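PDB 7CA0: dihydroorotase from Saccharomyces cerevisiae, which catalyses the reversible, zinc-dependent interconversion of N-carbamoyl-L-aspartate and dihydroorotate, the third step of de novo pyrimidine biosynthesis. Local coordinates for residues H16-A21 / M41-P46; G103-S108 / N135-K140; V112-F117 / E139-H144. All blocks are in the same frame, centred on the assembly; numbering follows the deposited sequence.

Contact 1 (H16-A21 / M41-P46); sequences HVREGA and MPNLQP. With ZN (zinc ion), chain E; FOT (5-fluoro-2,6-dioxo-1,2,3,6-tetrahydropyrimidine-4-carboxylic acid), chain G.
The His-X-His metal motif at the end of the first barrel strand (11-15) of this amidohydrolase TIM barrel meets the loop M41-P46 here, and together they form one wall of the pocket holding 5-fluoroorotate. H16 NE2 binds a zinc ion at 2.1 Å, a site to which H14 and D258 also contribute, with the carbamate of carboxylated K98 probably a further ligand, as in relatives. The imidazole is packed between two groups. M41 CB lies over one face, 3.8 Å from the ring centroid in a CH-pi contact, while ligand N3 lies over the opposite face, toward the rim. At the ring edge stands the N43 amide, its plane turned 63° from the imidazole. H16 ND1 gives OD1 of N43 a weak hydrogen bond of 2.9 Å, bent to 123° at the hydrogen. With chi1 at 61°, N43 CG stands between the backbone N and the carbonyl carbon; from there OD1 meets the histidine and ND2 the ligand. N43 ND2 donates to ligand O2 at 2.6 Å, and it also reaches T106 O of a neighbouring loop. R18 comes to the same oxygen edge-on with its guanidinium; its NH1 is modelled 2.4 Å from ligand O2, too short to be taken literally, although the direction is that of a hydrogen bond. R18 NH2 is hydrogen-bonded to P261 O, which helps fix the plane of the group. If the arginine bond is real, ligand O2 has two N-H donors from this contact, which would probably draw negative charge onto it. Farther from the zinc, the two methyls of L44 divide between E19 and R18: L44 CD1 lies 3.5 Å from E19 CD, and L44 CD2 rests 3.7 Å from R18 O.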
ATOM      1  N   HIS A  16     -17.980   4.144 -13.471  1.00 45.91           N
ATOM      2  CA  HIS A  16     -17.622   5.553 -13.512  1.00 43.44           C
ATOM      3  C   HIS A  16     -17.244   5.962 -14.921  1.00 47.95           C
ATOM      4  O   HIS A  16     -16.347   5.362 -15.520  1.00 50.00           O
ATOM      5  CB  HIS A  16     -16.454   5.854 -12.575  1.00 51.23           C
ATOM      6  CG  HIS A  16     -16.773   5.639 -11.135  1.00 49.66           C
ATOM      7  ND1 HIS A  16     -17.147   6.668 -10.300  1.00 49.04           N
ATOM      8  CD2 HIS A  16     -16.796   4.514 -10.383  1.00 50.80           C
ATOM      9  CE1 HIS A  16     -17.389   6.186  -9.093  1.00 49.49           C
ATOM     10  NE2 HIS A  16     -17.179   4.883  -9.115  1.00 49.29           N
ATOM     11  N   VAL A  17     -17.912   6.971 -15.475  1.00 49.63           N
ATOM     12  CA  VAL A  17     -17.585   7.356 -16.879  1.00 49.31           C
ATOM     13  C   VAL A  17     -17.153   8.813 -16.973  1.00 49.61           C
ATOM     14  O   VAL A  17     -17.032   9.293 -18.079  1.00 61.01           O
ATOM     15  CB  VAL A  17     -18.784   7.127 -17.818  1.00 30.00           C
ATOM     16  CG1 VAL A  17     -18.470   7.634 -19.217  1.00 30.00           C
ATOM     17  CG2 VAL A  17     -19.160   5.653 -17.851  1.00 30.00           C
ATOM     18  N   ARG A  18     -17.028   9.497 -15.841  1.00 54.36           N
ATOM     19  CA  ARG A  18     -16.542  10.901 -15.754  1.00 49.96           C
ATOM     20  C   ARG A  18     -17.377  11.837 -16.628  1.00 56.90           C
ATOM     21  O   ARG A  18     -18.586  11.671 -16.701  1.00 63.10           O
ATOM     22  CB  ARG A  18     -15.069  11.012 -16.147  1.00 30.00           C
ATOM     23  CG  ARG A  18     -14.157  10.001 -15.479  1.00 30.00           C
ATOM     24  CD  ARG A  18     -14.281   9.935 -13.979  1.00 30.00           C
ATOM     25  NE  ARG A  18     -13.253   9.089 -13.420  1.00 30.00           N
ATOM     26  CZ  ARG A  18     -13.269   8.580 -12.210  1.00 30.00           C
ATOM     27  NH1 ARG A  18     -14.268   8.831 -11.395  1.00 30.00           N
ATOM     28  NH2 ARG A  18     -12.278   7.820 -11.815  1.00 30.00           N
ATOM     29  N   GLU A  19     -16.718  12.842 -17.191  1.00 47.52           N
ATOM     30  CA  GLU A  19     -17.342  13.830 -18.092  1.00 51.12           C
ATOM     31  C   GLU A  19     -16.324  14.225 -19.160  1.00 53.81           C
ATOM     32  O   GLU A  19     -15.246  13.656 -19.200  1.00 56.30           O
ATOM     33  CB  GLU A  19     -17.666  15.096 -17.314  1.00 53.08           C
ATOM     34  CG  GLU A  19     -18.998  15.072 -16.610  1.00 58.87           C
ATOM     35  CD  GLU A  19     -19.287  16.347 -15.842  1.00 72.82           C
ATOM     36  OE1 GLU A  19     -18.625  16.577 -14.813  1.00 70.61           O
ATOM     37  OE2 GLU A  19     -20.166  17.108 -16.277  1.00 68.77           O
ATOM     38  N   GLY A  20     -16.715  15.091 -20.089  1.00 49.59           N
ATOM     39  CA  GLY A  20     -15.822  15.630 -21.087  1.00 42.89           C
ATOM     40  C   GLY A  20     -15.158  14.563 -21.925  1.00 57.89           C
ATOM     41  O   GLY A  20     -15.729  13.496 -22.197  1.00 63.28           O
ATOM     42  N   ALA A  21     -13.902  14.828 -22.293  1.00 55.29           N
ATOM     43  CA  ALA A  21     -13.196  13.953 -23.225  1.00 61.49           C
ATOM     44  C   ALA A  21     -12.995  12.560 -22.642  1.00 54.17           C
ATOM     45  O   ALA A  21     -13.020  11.564 -23.373  1.00 54.38           O
ATOM     46  CB  ALA A  21     -11.856  14.579 -23.601  1.00 65.39           C
ATOM     47  N   MET A  41     -22.312   6.008 -11.651  1.00 50.88           N
ATOM     48  CA  MET A  41     -22.050   6.635 -10.366  1.00 48.70           C
ATOM     49  C   MET A  41     -21.961   8.157 -10.499  1.00 47.44           C
ATOM     50  O   MET A  41     -21.665   8.670 -11.579  1.00 48.93           O
ATOM     51  CB  MET A  41     -20.764   6.078  -9.760  1.00 51.43           C
ATOM     52  CG  MET A  41     -20.870   4.626  -9.260  1.00 52.79           C
ATOM     53  SD  MET A  41     -22.214   4.447  -8.087  1.00 52.01           S
ATOM     54  CE  MET A  41     -22.251   2.708  -7.645  1.00 43.23           C
ATOM     55  N   PRO A  42     -22.263   8.892  -9.423  1.00 53.32           N
ATOM     56  CA  PRO A  42     -22.465  10.355  -9.499  1.00 52.71           C
ATOM     57  C   PRO A  42     -21.317  11.262  -9.024  1.00 52.42           C
ATOM     58  O   PRO A  42     -21.535  12.480  -8.914  1.00 46.54           O
ATOM     59  CB  PRO A  42     -23.670  10.536  -8.571  1.00 49.69           C
ATOM     60  CG  PRO A  42     -23.378   9.555  -7.445  1.00 50.83           C
ATOM     61  CD  PRO A  42     -22.732   8.347  -8.130  1.00 51.68           C
ATOM     62  N   ASN A  43     -20.132  10.745  -8.715  1.00 48.61           N
ATOM     63  CA  ASN A  43     -19.104  11.560  -8.071  1.00 48.37           C
ATOM     64  C   ASN A  43     -18.317  12.380  -9.103  1.00 52.37           C
ATOM     65  O   ASN A  43     -17.096  12.302  -9.217  1.00 57.40           O
ATOM     66  CB  ASN A  43     -18.190  10.677  -7.230  1.00 48.73           C
ATOM     67  CG  ASN A  43     -17.469   9.624  -8.061  1.00 51.41           C
ATOM     68  OD1 ASN A  43     -17.942   9.248  -9.132  1.00 51.28           O
ATOM     69  ND2 ASN A  43     -16.310   9.161  -7.583  1.00 44.84           N
ATOM     70  N   LEU A  44     -19.052  13.188  -9.859  1.00 54.63           N
ATOM     71  CA  LEU A  44     -18.462  14.198 -10.720  1.00 51.32           C
ATOM     72  C   LEU A  44     -18.132  15.449  -9.902  1.00 60.21           C
ATOM     73  O   LEU A  44     -18.490  15.575  -8.721  1.00 58.40           O
ATOM     74  CB  LEU A  44     -19.402  14.571 -11.864  1.00 54.76           C
ATOM     75  CG  LEU A  44     -20.221  13.523 -12.600  1.00 52.35           C
ATOM     76  CD1 LEU A  44     -20.987  14.203 -13.721  1.00 55.63           C
ATOM     77  CD2 LEU A  44     -19.308  12.453 -13.147  1.00 52.11           C
ATOM     78  N   GLN A  45     -17.460  16.401 -10.554  1.00 59.89           N
ATOM     79  CA  GLN A  45     -17.294  17.733  -9.982  1.00 57.29           C
ATOM     80  C   GLN A  45     -18.165  18.716 -10.749  1.00 56.30           C
ATOM     81  O   GLN A  45     -17.885  18.994 -11.923  1.00 58.07           O
ATOM     82  CB  GLN A  45     -15.830  18.168 -10.043  1.00 52.62           C
ATOM     83  CG  GLN A  45     -14.896  17.395  -9.140  1.00 56.44           C
ATOM     84  CD  GLN A  45     -13.495  17.990  -9.106  1.00 57.29           C
ATOM     85  OE1 GLN A  45     -13.266  19.078  -9.633  1.00 54.58           O
ATOM     86  NE2 GLN A  45     -12.548  17.267  -8.497  1.00 53.68           N
ATOM     87  N   PRO A  46     -19.238  19.252 -10.157  1.00 57.02           N
ATOM     88  CA  PRO A  46     -19.734  18.961  -8.806  1.00 55.05           C
ATOM     89  C   PRO A  46     -20.545  17.669  -8.791  1.00 54.88           C
ATOM     90  O   PRO A  46     -20.879  17.177  -9.865  1.00 59.99           O
ATOM     91  CB  PRO A  46     -20.608  20.185  -8.483  1.00 57.98           C
ATOM     92  CG  PRO A  46     -21.034  20.705  -9.792  1.00 53.63           C
ATOM     93  CD  PRO A  46     -19.921  20.411 -10.758  1.00 55.57           C
TER
HETATM   94 ZN    ZN E 401     -16.857   3.552  -7.575  1.00 60.93          ZN
HETATM   95  C2  FOT G 403     -14.062   7.192  -8.649  0.77 48.59           C
HETATM   96  C6  FOT G 403     -11.946   6.489  -8.383  0.77 53.79           C
HETATM   97  C5  FOT G 403     -12.366   5.568  -7.413  0.77 49.45           C
HETATM   98  O2  FOT G 403     -14.773   7.927  -9.215  0.77 56.91           O
HETATM   99  N3  FOT G 403     -14.591   6.329  -7.721  0.77 52.99           N
HETATM  100  N1  FOT G 403     -12.765   7.290  -8.993  0.77 43.24           N
HETATM  101  O6  FOT G 403     -10.841   6.646  -8.767  0.77 58.46           O
HETATM  102  F5  FOT G 403     -11.523   4.707  -6.772  0.77 51.04           F
HETATM  103  C4  FOT G 403     -13.796   5.503  -7.075  0.77 51.62           C
HETATM  104  C41 FOT G 403     -14.342   4.522  -6.013  0.77 47.84           C
HETATM  105  O42 FOT G 403     -15.411   4.736  -5.404  0.77 50.99           O
HETATM  106  O41 FOT G 403     -13.747   3.466  -5.704  0.77 52.80           O

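Contact 2 (G103-S108 / N135-K140); sequences GVTTNS and NLHGEK. With ZN (zinc ion), chain F; FOT (5-fluoro-2,6-dioxo-1,2,3,6-tetrahydropyrimidine-4-carboxylic acid), chain G.
V104 and T105 touch a zinc-binding histidine, H137, through aliphatic carbons, and no hydrogen bond joins the two segments. H137 follows strand 133-136 of the TIM barrel, and G103-S108 is consistent with the active-site loop that closes over the ligand in class II dihydroorotases. V104 CG2 sits over a face of the H137 imidazole, 4.2 Å from its centroid, while CG1 leans on E139 O. T105 CG2 comes within 3.9 Å of H137 CE1. A chi1 of -169° puts T105 OG1 anti to the backbone N, next to the carboxylate of 5-fluoroorotate and 3.4 Å from ligand C41. The loop holds its shape by a type II turn from T105 to S108, where S108 OG donates to T105 O and accepts a weak bond from G103 N. The ring under the methyls is fixed at both nitrogens. H137 ND1 binds zinc at 2.2 Å, a site shared with H180 and with ligand O42. On its other side NE2 donates, nearly within the ring plane, to E139, which probably makes the imidazole a more electron-rich metal ligand: H137 NE2 to E139 OE1 is 2.7 Å, and the oxygen uses its anti lone pair.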
ATOM      1  N   GLY A 103     -13.975  11.997   2.313  1.00 57.07           N
ATOM      2  CA  GLY A 103     -12.529  11.911   2.304  1.00 49.01           C
ATOM      3  C   GLY A 103     -11.949  10.551   1.955  1.00 53.59           C
ATOM      4  O   GLY A 103     -10.722  10.435   1.837  1.00 54.34           O
ATOM      5  N   VAL A 104     -12.776   9.510   1.799  1.00 47.86           N
ATOM      6  CA  VAL A 104     -12.219   8.164   1.663  1.00 54.05           C
ATOM      7  C   VAL A 104     -11.815   7.822   0.232  1.00 52.22           C
ATOM      8  O   VAL A 104     -11.068   6.854   0.031  1.00 46.37           O
ATOM      9  CB  VAL A 104     -13.188   7.073   2.157  1.00 47.06           C
ATOM     10  CG1 VAL A 104     -13.468   7.216   3.650  1.00 46.03           C
ATOM     11  CG2 VAL A 104     -14.469   7.102   1.338  1.00 50.50           C
ATOM     12  N   THR A 105     -12.324   8.542  -0.769  1.00 49.94           N
ATOM     13  CA  THR A 105     -12.084   8.166  -2.156  1.00 51.89           C
ATOM     14  C   THR A 105     -12.308   9.375  -3.062  1.00 53.31           C
ATOM     15  O   THR A 105     -12.552  10.494  -2.594  1.00 49.48           O
ATOM     16  CB  THR A 105     -12.974   6.981  -2.542  1.00 51.71           C
ATOM     17  OG1 THR A 105     -12.560   6.461  -3.808  1.00 49.25           O
ATOM     18  CG2 THR A 105     -14.435   7.410  -2.592  1.00 51.84           C
ATOM     19  N   THR A 106     -12.213   9.130  -4.375  1.00 51.21           N
ATOM     20  CA  THR A 106     -12.324  10.194  -5.372  1.00 49.41           C
ATOM     21  C   THR A 106     -13.631  10.967  -5.265  1.00 43.81           C
ATOM     22  O   THR A 106     -14.716  10.381  -5.170  1.00 45.54           O
ATOM     23  CB  THR A 106     -12.198   9.617  -6.784  1.00 44.93           C
ATOM     24  OG1 THR A 106     -10.917   8.993  -6.929  1.00 54.90           O
ATOM     25  CG2 THR A 106     -12.311  10.736  -7.810  1.00 44.09           C
ATOM     26  N   ASN A 107     -13.507  12.295  -5.286  1.00 39.91           N
ATOM     27  CA  ASN A 107     -14.642  13.216  -5.301  1.00 41.51           C
ATOM     28  C   ASN A 107     -15.631  12.883  -4.182  1.00 51.01           C
ATOM     29  O   ASN A 107     -16.851  12.872  -4.364  1.00 49.76           O
ATOM     30  CB  ASN A 107     -15.311  13.226  -6.673  1.00 51.59           C
ATOM     31  CG  ASN A 107     -14.399  13.795  -7.784  1.00 54.15           C
ATOM     32  OD1 ASN A 107     -13.405  14.505  -7.522  1.00 47.30           O
ATOM     33  ND2 ASN A 107     -14.767  13.507  -9.039  1.00 45.89           N
ATOM     34  N   SER A 108     -15.084  12.599  -3.005  1.00 51.15           N
ATOM     35  CA  SER A 108     -15.864  12.294  -1.821  1.00 51.10           C
ATOM     36  C   SER A 108     -15.819  13.420  -0.804  1.00 55.89           C
ATOM     37  O   SER A 108     -16.336  13.253   0.308  1.00 60.18           O
ATOM     38  CB  SER A 108     -15.349  11.002  -1.174  1.00 52.08           C
ATOM     39  OG  SER A 108     -14.199  11.256  -0.369  1.00 52.00           O
ATOM     40  N   ASN A 135     -26.836   2.677  -2.530  1.00 65.68           N
ATOM     41  CA  ASN A 135     -25.495   2.156  -2.758  1.00 59.25           C
ATOM     42  C   ASN A 135     -24.566   2.763  -1.721  1.00 54.49           C
ATOM     43  O   ASN A 135     -24.588   3.978  -1.512  1.00 56.20           O
ATOM     44  CB  ASN A 135     -25.006   2.470  -4.171  1.00 55.76           C
ATOM     45  CG  ASN A 135     -26.044   2.156  -5.232  1.00 58.22           C
ATOM     46  OD1 ASN A 135     -26.870   3.002  -5.579  1.00 56.53           O
ATOM     47  ND2 ASN A 135     -25.993   0.939  -5.771  1.00 56.90           N
ATOM     48  N   LEU A 136     -23.790   1.911  -1.049  1.00 50.11           N
ATOM     49  CA  LEU A 136     -22.893   2.319   0.025  1.00 54.33           C
ATOM     50  C   LEU A 136     -21.444   2.027  -0.343  1.00 52.81           C
ATOM     51  O   LEU A 136     -21.098   0.878  -0.627  1.00 51.41           O
ATOM     52  CB  LEU A 136     -23.246   1.589   1.320  1.00 57.25           C
ATOM     53  CG  LEU A 136     -24.651   1.761   1.886  1.00 59.23           C
ATOM     54  CD1 LEU A 136     -24.794   0.895   3.150  1.00 46.34           C
ATOM     55  CD2 LEU A 136     -24.962   3.251   2.153  1.00 56.62           C
ATOM     56  N   HIS A 137     -20.593   3.054  -0.309  1.00 50.65           N
ATOM     57  CA  HIS A 137     -19.147   2.840  -0.203  1.00 53.18           C
ATOM     58  C   HIS A 137     -18.853   2.600   1.268  1.00 53.90           C
ATOM     59  O   HIS A 137     -18.714   3.541   2.052  1.00 50.41           O
ATOM     60  CB  HIS A 137     -18.355   4.018  -0.766  1.00 44.38           C
ATOM     61  CG  HIS A 137     -16.871   3.815  -0.753  1.00 51.08           C
ATOM     62  ND1 HIS A 137     -16.097   3.854  -1.901  1.00 57.24           N
ATOM     63  CD2 HIS A 137     -16.013   3.586   0.272  1.00 51.45           C
ATOM     64  CE1 HIS A 137     -14.828   3.659  -1.578  1.00 50.39           C
ATOM     65  NE2 HIS A 137     -14.750   3.493  -0.266  1.00 53.57           N
ATOM     66  N   GLY A 138     -18.791   1.329   1.650  1.00 57.01           N
ATOM     67  CA  GLY A 138     -18.725   0.974   3.054  1.00 54.91           C
ATOM     68  C   GLY A 138     -17.350   1.092   3.683  1.00 51.80           C
ATOM     69  O   GLY A 138     -16.699   0.075   3.936  1.00 56.49           O
ATOM     70  N   GLU A 139     -16.890   2.317   3.934  1.00 46.42           N
ATOM     71  CA  GLU A 139     -15.628   2.543   4.629  1.00 52.76           C
ATOM     72  C   GLU A 139     -15.755   3.718   5.594  1.00 56.25           C
ATOM     73  O   GLU A 139     -16.152   4.814   5.193  1.00 56.83           O
ATOM     74  CB  GLU A 139     -14.500   2.812   3.627  1.00 50.95           C
ATOM     75  CG  GLU A 139     -13.946   1.574   2.940  1.00 45.67           C
ATOM     76  CD  GLU A 139     -12.654   1.872   2.247  1.00 47.44           C
ATOM     77  OE1 GLU A 139     -12.702   2.493   1.159  1.00 49.52           O
ATOM     78  OE2 GLU A 139     -11.590   1.519   2.795  1.00 48.25           O
ATOM     79  N   LYS A 140     -15.390   3.505   6.850  1.00 57.20           N
ATOM     80  CA  LYS A 140     -15.336   4.672   7.721  1.00 55.08           C
ATOM     81  C   LYS A 140     -14.064   5.477   7.463  1.00 55.13           C
ATOM     82  O   LYS A 140     -12.998   4.898   7.226  1.00 52.89           O
ATOM     83  CB  LYS A 140     -15.404   4.262   9.180  1.00 56.56           C
ATOM     84  CG  LYS A 140     -16.822   4.178   9.710  1.00 61.23           C
ATOM     85  CD  LYS A 140     -16.833   3.333  10.956  1.00 66.05           C
ATOM     86  CE  LYS A 140     -17.773   3.855  12.006  1.00 65.86           C
ATOM     87  NZ  LYS A 140     -19.153   3.970  11.483  1.00 70.82           N
TER
HETATM   88 ZN    ZN F 402     -16.270   3.323  -4.009  1.00 60.11          ZN
HETATM   89  C2  FOT G 403     -14.062   7.192  -8.649  0.77 48.59           C
HETATM   90  C6  FOT G 403     -11.946   6.489  -8.383  0.77 53.79           C
HETATM   91  C5  FOT G 403     -12.366   5.568  -7.413  0.77 49.45           C
HETATM   92  O2  FOT G 403     -14.773   7.927  -9.215  0.77 56.91           O
HETATM   93  N3  FOT G 403     -14.591   6.329  -7.721  0.77 52.99           N
HETATM   94  N1  FOT G 403     -12.765   7.290  -8.993  0.77 43.24           N
HETATM   95  O6  FOT G 403     -10.841   6.646  -8.767  0.77 58.46           O
HETATM   96  F5  FOT G 403     -11.523   4.707  -6.772  0.77 51.04           F
HETATM   97  C4  FOT G 403     -13.796   5.503  -7.075  0.77 51.62           C
HETATM   98  C41 FOT G 403     -14.342   4.522  -6.013  0.77 47.84           C
HETATM   99  O42 FOT G 403     -15.411   4.736  -5.404  0.77 50.99           O
HETATM  100  O41 FOT G 403     -13.747   3.466  -5.704  0.77 52.80           O

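Contact 3 (V112-F117 / E139-H144); sequences VDPNDF and EKPSVH
P114 and P141 meet ring to ring, P114 CG 3.5 Å from P141 CD, where two loops above the TIM barrel run against each other. Beside them K140 crosses P114 obliquely, its CG 4.0 Å from P114 CG. The lysine chain bends at chi3 and chi4, and that bend brings the ammonium round to N115, whose side chain it meets at about a right angle. K140 NZ gives N115 OD1 a weak hydrogen bond of 2.9 Å; P114 O lies farther off. Behind this first shell, a type I turn from D113 to D116 presents P114 and N115 side by side. An Asx turn overlaps it: N115 N donates to D113 OD1 at 2.8 Å, nearly straight at 163°, though from above the carboxylate plane. P114 is backed by F117, with P114 CA over a face of the phenyl ring, and that ring packs in turn on A163 and L167 of helix 161-170. The other loop is held by a backbone bond of K140 to A156, and beyond P141 it reaches the dimer interface, where S142 OG is hydrogen-bonded to D219 OD2 of the second subunit.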
ATOM      1  N   VAL A 112     -20.481  12.226   3.326  1.00 59.41           N
ATOM      2  CA  VAL A 112     -21.154  12.192   4.616  1.00 61.21           C
ATOM      3  C   VAL A 112     -20.189  11.665   5.671  1.00 66.66           C
ATOM      4  O   VAL A 112     -19.183  11.009   5.375  1.00 68.95           O
ATOM      5  CB  VAL A 112     -22.425  11.314   4.599  1.00 60.75           C
ATOM      6  CG1 VAL A 112     -23.349  11.703   3.452  1.00 56.44           C
ATOM      7  CG2 VAL A 112     -22.084   9.844   4.639  1.00 64.24           C
ATOM      8  N   ASP A 113     -20.504  11.971   6.927  1.00 68.36           N
ATOM      9  CA  ASP A 113     -19.867  11.309   8.055  1.00 67.86           C
ATOM     10  C   ASP A 113     -20.716  10.093   8.393  1.00 73.16           C
ATOM     11  O   ASP A 113     -21.874  10.260   8.819  1.00 72.15           O
ATOM     12  CB  ASP A 113     -19.762  12.256   9.244  1.00 68.05           C
ATOM     13  CG  ASP A 113     -19.530  11.541  10.563  1.00 73.78           C
ATOM     14  OD1 ASP A 113     -19.018  10.398  10.569  1.00 68.52           O
ATOM     15  OD2 ASP A 113     -19.833  12.158  11.608  1.00 73.82           O
ATOM     16  N   PRO A 114     -20.206   8.867   8.235  1.00 74.77           N
ATOM     17  CA  PRO A 114     -21.017   7.673   8.509  1.00 74.58           C
ATOM     18  C   PRO A 114     -21.158   7.333   9.983  1.00 70.32           C
ATOM     19  O   PRO A 114     -21.702   6.272  10.303  1.00 69.09           O
ATOM     20  CB  PRO A 114     -20.257   6.565   7.763  1.00 67.65           C
ATOM     21  CG  PRO A 114     -18.846   7.000   7.809  1.00 67.86           C
ATOM     22  CD  PRO A 114     -18.865   8.514   7.732  1.00 71.36           C
ATOM     23  N   ASN A 115     -20.674   8.188  10.879  1.00 72.82           N
ATOM     24  CA  ASN A 115     -21.000   8.036  12.285  1.00 76.01           C
ATOM     25  C   ASN A 115     -22.281   8.754  12.660  1.00 76.07           C
ATOM     26  O   ASN A 115     -22.792   8.543  13.764  1.00 80.07           O
ATOM     27  CB  ASN A 115     -19.854   8.564  13.148  1.00 71.46           C
ATOM     28  CG  ASN A 115     -18.664   7.669  13.101  1.00 67.59           C
ATOM     29  OD1 ASN A 115     -18.723   6.603  12.505  1.00 72.61           O
ATOM     30  ND2 ASN A 115     -17.563   8.098  13.696  1.00 73.81           N
ATOM     31  N   ASP A 116     -22.822   9.583  11.776  1.00 71.98           N
ATOM     32  CA  ASP A 116     -24.130  10.193  11.997  1.00 77.55           C
ATOM     33  C   ASP A 116     -24.934  10.118  10.692  1.00 77.63           C
ATOM     34  O   ASP A 116     -24.954  11.055   9.899  1.00 69.10           O
ATOM     35  CB  ASP A 116     -23.977  11.614  12.495  1.00 80.50           C
ATOM     36  CG  ASP A 116     -25.131  12.034  13.364  1.00 79.07           C
ATOM     37  OD1 ASP A 116     -26.267  12.124  12.836  1.00 81.35           O
ATOM     38  OD2 ASP A 116     -24.907  12.238  14.576  1.00 77.43           O
ATOM     39  N   PHE A 117     -25.551   8.970  10.423  1.00 78.25           N
ATOM     40  CA  PHE A 117     -26.380   8.785   9.226  1.00 75.66           C
ATOM     41  C   PHE A 117     -27.774   9.327   9.403  1.00 79.33           C
ATOM     42  O   PHE A 117     -28.525   9.486   8.418  1.00 75.11           O
ATOM     43  CB  PHE A 117     -26.484   7.320   8.870  1.00 74.55           C
ATOM     44  CG  PHE A 117     -25.463   6.864   7.893  1.00 74.10           C
ATOM     45  CD1 PHE A 117     -25.289   7.532   6.692  1.00 76.78           C
ATOM     46  CD2 PHE A 117     -24.700   5.738   8.153  1.00 68.22           C
ATOM     47  CE1 PHE A 117     -24.349   7.094   5.769  1.00 68.09           C
ATOM     48  CE2 PHE A 117     -23.765   5.296   7.232  1.00 65.95           C
ATOM     49  CZ  PHE A 117     -23.593   5.973   6.043  1.00 70.38           C
ATOM     50  N   GLU A 139     -16.890   2.317   3.934  1.00 46.42           N
ATOM     51  CA  GLU A 139     -15.628   2.543   4.629  1.00 52.76           C
ATOM     52  C   GLU A 139     -15.755   3.718   5.594  1.00 56.25           C
ATOM     53  O   GLU A 139     -16.152   4.814   5.193  1.00 56.83           O
ATOM     54  CB  GLU A 139     -14.500   2.812   3.627  1.00 50.95           C
ATOM     55  CG  GLU A 139     -13.946   1.574   2.940  1.00 45.67           C
ATOM     56  CD  GLU A 139     -12.654   1.872   2.247  1.00 47.44           C
ATOM     57  OE1 GLU A 139     -12.702   2.493   1.159  1.00 49.52           O
ATOM     58  OE2 GLU A 139     -11.590   1.519   2.795  1.00 48.25           O
ATOM     59  N   LYS A 140     -15.390   3.505   6.850  1.00 57.20           N
ATOM     60  CA  LYS A 140     -15.336   4.672   7.721  1.00 55.08           C
ATOM     61  C   LYS A 140     -14.064   5.477   7.463  1.00 55.13           C
ATOM     62  O   LYS A 140     -12.998   4.898   7.226  1.00 52.89           O
ATOM     63  CB  LYS A 140     -15.404   4.262   9.180  1.00 56.56           C
ATOM     64  CG  LYS A 140     -16.822   4.178   9.710  1.00 61.23           C
ATOM     65  CD  LYS A 140     -16.833   3.333  10.956  1.00 66.05           C
ATOM     66  CE  LYS A 140     -17.773   3.855  12.006  1.00 65.86           C
ATOM     67  NZ  LYS A 140     -19.153   3.970  11.483  1.00 70.82           N
ATOM     68  N   PRO A 141     -14.153   6.804   7.529  1.00 53.39           N
ATOM     69  CA  PRO A 141     -12.949   7.640   7.458  1.00 49.67           C
ATOM     70  C   PRO A 141     -11.920   7.249   8.509  1.00 54.50           C
ATOM     71  O   PRO A 141     -12.240   6.650   9.539  1.00 61.88           O
ATOM     72  CB  PRO A 141     -13.484   9.056   7.689  1.00 52.70           C
ATOM     73  CG  PRO A 141     -14.916   9.001   7.242  1.00 53.42           C
ATOM     74  CD  PRO A 141     -15.383   7.610   7.625  1.00 57.84           C
ATOM     75  N   SER A 142     -10.662   7.523   8.196  1.00 53.57           N
ATOM     76  CA  SER A 142      -9.567   7.124   9.068  1.00 57.04           C
ATOM     77  C   SER A 142      -9.492   7.992  10.324  1.00 62.19           C
ATOM     78  O   SER A 142      -9.851   9.176  10.323  1.00 57.80           O
ATOM     79  CB  SER A 142      -8.244   7.182   8.311  1.00 56.64           C
ATOM     80  OG  SER A 142      -8.131   6.090   7.417  1.00 63.97           O
ATOM     81  N   VAL A 143      -9.096   7.351  11.423  1.00 66.70           N
ATOM     82  CA  VAL A 143      -8.881   8.012  12.706  1.00 66.74           C
ATOM     83  C   VAL A 143      -7.782   7.319  13.505  1.00 71.28           C
ATOM     84  O   VAL A 143      -7.823   6.102  13.722  1.00 72.13           O
ATOM     85  CB  VAL A 143     -10.202   8.078  13.498  1.00 67.81           C
ATOM     86  CG1 VAL A 143     -10.769   6.705  13.683  1.00 60.39           C
ATOM     87  CG2 VAL A 143      -9.950   8.685  14.867  1.00 71.65           C
ATOM     88  N   HIS A 144      -6.786   8.087  13.929  1.00 71.95           N
ATOM     89  CA  HIS A 144      -5.679   7.607  14.747  1.00 83.15           C
ATOM     90  C   HIS A 144      -5.637   8.412  16.047  1.00 89.43           C
ATOM     91  O   HIS A 144      -4.574   8.796  16.543  1.00 87.59           O
ATOM     92  CB  HIS A 144      -4.359   7.679  13.977  1.00 84.37           C
ATOM     93  CG  HIS A 144      -4.365   6.908  12.686  1.00 91.24           C
ATOM     94  ND1 HIS A 144      -5.089   7.305  11.579  1.00 88.64           N
ATOM     95  CD2 HIS A 144      -3.739   5.760  12.328  1.00 96.58           C
ATOM     96  CE1 HIS A 144      -4.909   6.435  10.599  1.00 78.73           C
ATOM     97  NE2 HIS A 144      -4.096   5.488  11.028  1.00 80.17           N
TER

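From the N terminus, contact 1 comes first: it closes the connection between strands 11-15 and 37-40, bringing together the loops that follow them. Contact 1 is complete before contacts 2 and 3 begin. Contacts 2 and 3 are staggered and end on one stretch, overlapping at E139 and K140. Both loops enclose helix 121-130; contact 3 also takes in all of strand 133-136, whose last residues belong to contact 2. V104 CG1 packs on P141 CA where they join. Contacts 1 and 2 meet through N107, whose ND2 probably bonds N43 O, and both touch the ligand. Contact 3 lies farther out, about 24 Å from contact 1 between centres, and leads toward the second subunit.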